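Local coordinates for ComZ (Thermus thermophilus, PDB 6QVI), which is a competence-associated pilin with a beta-solenoid domain and a pseudopilin-like domain, and probably serves as a DNA receptor at the pilus tip, at residues Lys301-Arg305 with Ala316-Asn320; Arg354-Arg358 with Glu369-Val374. One frame throughout, in Å; residues are numbered along the deposited sequence.

Contact 1: Lys301-Arg305 with Ala316-Asn320; sequences KAALR and ASPPN
With CG trans to its backbone N (chi1 162°) and the chain extended as far as NE, Arg305 runs past Ala316, whose methyl CB lies over one face of the guanidinium, off centre, 3.6 Å from NH1. Ser317 has OG turned back beside its own N (chi1 -82°), where it can donate to Ala316 O; its CB meets CB of Arg305 because the two residues pair on the same face. These residues close the open end of the beta hairpin made by strands 304-309 and 312-317, and they do so through a classic beta bulge: Ala316 and Ser317 together face the single residue Arg305. The carbonyl oxygen of Arg305 is therefore gripped twice, by Ala316 N at 3.0 Å in a nearly straight bond, and by Ser317 N, longer and more bent, in the carbonyl plane on a lone pair. In return Arg305 N donates to Ser317 O, 2.9 Å away. The guanidinium finds its charge partner in Glu377, which NE engages, while NH2 bonds to Gln307; the methyl of Ala316 adds only an apolar touch. An alanine in place of Ser317 would keep the CB contact but would probably leave the carbonyl of Ala316 without the bond from OG of Ser317, which lies 2.8 Å from Ala316 O and ties the two bulge residues together. Beyond the bulge the strand ends at a cis peptide before Pro318, where the proline ring meets the neighbouring strand: CD of Pro318 lies 3.6 Å from CD2 of Leu304.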
# COMPACT_ATOMS: atom_id res chain seq x y z
N LYS A 301 -19.92 4.81 -6.72
CA LYS A 301 -19.04 5.88 -7.11
C LYS A 301 -18.65 5.85 -8.56
O LYS A 301 -17.86 6.64 -9.01
CB LYS A 301 -17.81 5.89 -6.24
CG LYS A 301 -17.99 6.72 -5.00
CD LYS A 301 -16.66 7.14 -4.43
CE LYS A 301 -16.46 8.63 -4.50
NZ LYS A 301 -15.05 9.00 -4.85
N ALA A 302 -19.22 4.92 -9.29
CA ALA A 302 -18.90 4.79 -10.68
C ALA A 302 -19.44 5.88 -11.52
O ALA A 302 -20.54 6.33 -11.32
CB ALA A 302 -19.48 3.51 -11.18
N ALA A 303 -18.66 6.29 -12.48
CA ALA A 303 -19.09 7.31 -13.39
C ALA A 303 -19.89 6.58 -14.43
O ALA A 303 -21.00 6.93 -14.70
CB ALA A 303 -17.90 7.96 -14.04
N LEU A 304 -19.29 5.57 -15.00
CA LEU A 304 -19.92 4.76 -16.00
C LEU A 304 -20.12 3.42 -15.39
O LEU A 304 -19.19 2.83 -14.94
CB LEU A 304 -18.99 4.63 -17.19
CG LEU A 304 -19.59 4.16 -18.50
CD1 LEU A 304 -19.44 2.68 -18.65
CD2 LEU A 304 -21.04 4.50 -18.51
N ARG A 305 -21.33 2.92 -15.37
CA ARG A 305 -21.58 1.63 -14.79
C ARG A 305 -22.62 0.90 -15.57
O ARG A 305 -23.71 1.37 -15.69
CB ARG A 305 -22.06 1.80 -13.39
CG ARG A 305 -22.74 0.57 -12.88
CD ARG A 305 -22.63 0.49 -11.40
NE ARG A 305 -23.55 -0.48 -10.89
CZ ARG A 305 -24.67 -0.16 -10.30
NH1 ARG A 305 -24.95 1.10 -10.16
NH2 ARG A 305 -25.47 -1.07 -9.85
N ALA A 316 -26.72 1.77 -15.59
CA ALA A 316 -27.09 2.29 -14.31
C ALA A 316 -26.47 3.62 -14.04
O ALA A 316 -26.85 4.30 -13.14
CB ALA A 316 -26.73 1.32 -13.24
N SER A 317 -25.48 3.99 -14.82
CA SER A 317 -24.84 5.25 -14.65
C SER A 317 -24.13 5.50 -15.91
O SER A 317 -23.47 4.63 -16.40
CB SER A 317 -23.80 5.20 -13.57
OG SER A 317 -24.37 5.33 -12.30
N PRO A 318 -24.23 6.71 -16.46
CA PRO A 318 -24.75 7.97 -15.93
C PRO A 318 -26.24 8.02 -16.03
O PRO A 318 -26.77 7.87 -17.09
CB PRO A 318 -24.12 9.00 -16.83
CG PRO A 318 -23.80 8.29 -18.07
CD PRO A 318 -23.56 6.88 -17.74
N PRO A 319 -26.91 8.26 -14.93
CA PRO A 319 -28.37 8.22 -14.89
C PRO A 319 -29.04 9.42 -15.51
O PRO A 319 -30.24 9.34 -15.81
CB PRO A 319 -28.67 8.14 -13.39
CG PRO A 319 -27.51 8.84 -12.74
CD PRO A 319 -26.31 8.66 -13.64
N ASN A 320 -28.31 10.52 -15.73
CA ASN A 320 -28.86 11.76 -16.28
C ASN A 320 -28.03 12.25 -17.46
O ASN A 320 -27.99 13.44 -17.76
CB ASN A 320 -28.95 12.86 -15.22
CG ASN A 320 -29.78 12.46 -14.02
OD1 ASN A 320 -30.72 11.67 -14.12
ND2 ASN A 320 -29.43 13.01 -12.85

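Contact 2: Arg354-Arg358 with Glu369-Val374; sequences RGGFR and EVFGDV
Arg354 lies alongside Phe371, its CD over one face of the ring toward the rim, 4.1 Å from CE2, with the guanidinium turned 63° from the ring plane. Gly355 follows, its CA making a CH...O contact with Phe371 O. At Gly356 the chain turns a corner, with positive phi and backbone angles at which any CB would collide with the preceding carbonyl; Gly356 nevertheless pairs with Phe371 through two backbone bonds, and its O, 2.8 Å from Phe371 N, also lies at the ring edge, in plane. From here the segment belongs to the antiparallel hairpin of strands 357-360 and 366-371. Phe357 and Val370, both buried, form the non-hydrogen-bonded pair and share one face. CG of Phe357 sits between backbone N and carbonyl carbon (chi1 74°), and the ring is carried away from Val370 to cross Val374, where CD2 of Phe357 lies 4.1 Å from CG2 of Val374. Arg358, on the face shared with Glu369 and Phe371, pairs with Glu369 through two main-chain bonds, and its side chain, bent at chi2 and chi3, lies beside that of Glu369. OE1 of Glu369 stands over the guanidinium face, 3.3 Å from NH1, the two planes 64° apart. No N-H points at this oxygen, so the salt bridge rests on charge alone, and its attraction probably depends less on exact orientation than that of an in-plane bidentate pair would.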
# COMPACT_ATOMS: atom_id res chain seq x y z
N ARG A 354 -16.44 15.50 -18.96
CA ARG A 354 -16.64 14.24 -19.63
C ARG A 354 -16.60 13.09 -18.65
O ARG A 354 -16.15 13.24 -17.54
CB ARG A 354 -15.56 14.04 -20.68
CG ARG A 354 -16.04 13.30 -21.90
CD ARG A 354 -15.06 13.42 -23.05
NE ARG A 354 -15.60 14.23 -24.13
CZ ARG A 354 -16.67 13.90 -24.84
NH1 ARG A 354 -17.31 12.77 -24.59
NH2 ARG A 354 -17.09 14.70 -25.80
N GLY A 355 -17.09 11.93 -19.07
CA GLY A 355 -17.10 10.75 -18.22
C GLY A 355 -17.20 9.50 -19.06
O GLY A 355 -17.73 9.51 -20.17
N GLY A 356 -16.69 8.40 -18.49
CA GLY A 356 -16.70 7.11 -19.15
C GLY A 356 -15.32 6.76 -19.67
O GLY A 356 -14.30 7.22 -19.13
N PHE A 357 -15.26 5.98 -20.74
CA PHE A 357 -13.99 5.66 -21.35
C PHE A 357 -14.13 5.75 -22.86
O PHE A 357 -15.22 5.62 -23.41
CB PHE A 357 -13.46 4.26 -20.95
CG PHE A 357 -14.17 3.11 -21.61
CD1 PHE A 357 -13.79 2.65 -22.87
CD2 PHE A 357 -15.20 2.45 -20.96
CE1 PHE A 357 -14.46 1.59 -23.48
CE2 PHE A 357 -15.87 1.38 -21.57
CZ PHE A 357 -15.49 0.95 -22.83
N ARG A 358 -13.00 5.94 -23.52
CA ARG A 358 -12.97 6.08 -24.97
C ARG A 358 -11.73 5.37 -25.48
O ARG A 358 -10.66 5.49 -24.89
CB ARG A 358 -12.96 7.55 -25.37
CG ARG A 358 -12.96 7.76 -26.84
CD ARG A 358 -13.73 9.01 -27.17
NE ARG A 358 -13.26 10.13 -26.38
CZ ARG A 358 -12.36 11.00 -26.81
NH1 ARG A 358 -11.85 10.87 -28.03
NH2 ARG A 358 -11.97 12.00 -26.03
N GLU A 369 -8.62 6.33 -23.14
CA GLU A 369 -8.71 7.36 -22.14
C GLU A 369 -9.83 7.02 -21.23
O GLU A 369 -10.83 6.51 -21.66
CB GLU A 369 -9.00 8.69 -22.80
CG GLU A 369 -8.49 8.81 -24.22
CD GLU A 369 -9.00 10.04 -24.93
OE1 GLU A 369 -9.42 9.92 -26.08
OE2 GLU A 369 -8.97 11.13 -24.35
N VAL A 370 -9.66 7.28 -19.94
CA VAL A 370 -10.69 6.99 -18.98
C VAL A 370 -10.95 8.23 -18.14
O VAL A 370 -10.04 8.77 -17.58
CB VAL A 370 -10.27 5.85 -18.06
CG1 VAL A 370 -11.38 5.49 -17.14
CG2 VAL A 370 -9.91 4.61 -18.84
N PHE A 371 -12.20 8.69 -18.09
CA PHE A 371 -12.55 9.89 -17.33
C PHE A 371 -13.47 9.50 -16.22
O PHE A 371 -14.60 9.16 -16.44
CB PHE A 371 -13.27 10.87 -18.22
CG PHE A 371 -12.70 10.96 -19.59
CD1 PHE A 371 -12.79 9.91 -20.46
CD2 PHE A 371 -12.10 12.11 -20.01
CE1 PHE A 371 -12.27 10.00 -21.73
CE2 PHE A 371 -11.58 12.21 -21.27
CZ PHE A 371 -11.67 11.15 -22.13
N GLY A 372 -12.96 9.49 -14.99
CA GLY A 372 -13.66 8.98 -13.84
C GLY A 372 -13.52 7.47 -13.82
O GLY A 372 -12.77 6.88 -14.61
N ASP A 373 -14.27 6.84 -12.94
CA ASP A 373 -14.18 5.39 -12.77
C ASP A 373 -15.31 4.66 -13.49
O ASP A 373 -16.47 5.08 -13.43
CB ASP A 373 -14.18 5.07 -11.28
CG ASP A 373 -13.08 5.83 -10.52
OD1 ASP A 373 -12.00 5.25 -10.28
OD2 ASP A 373 -13.28 7.03 -10.17
N VAL A 374 -15.00 3.54 -14.10
CA VAL A 374 -15.97 2.77 -14.84
C VAL A 374 -16.02 1.33 -14.41
O VAL A 374 -15.02 0.70 -14.31
CB VAL A 374 -15.68 2.84 -16.34
CG1 VAL A 374 -14.30 3.33 -16.62
CG2 VAL A 374 -15.85 1.51 -17.02

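In the fold
Each contact joins the strands of its own hairpin, 304-309 with 312-317 and 357-360 with 366-371, in what is probably part of the beta-solenoid domain. Both are partly buried and sit at the open end, but contact 2 is the larger and has more of its touching residues buried. Contact 1 has a bulge and a cis proline there; contact 2 has regular antiparallel pairing beside a glycine corner. Their charges differ too: the arginine of contact 1 looks outside its segments for an acid, whereas contact 2 has a salt bridge between its own strands. The two meet directly, about 11 Å between centres: the backbone N of Ala303 probably bonds to Asp373 O, and Leu304 packs on Gly356 and Val374.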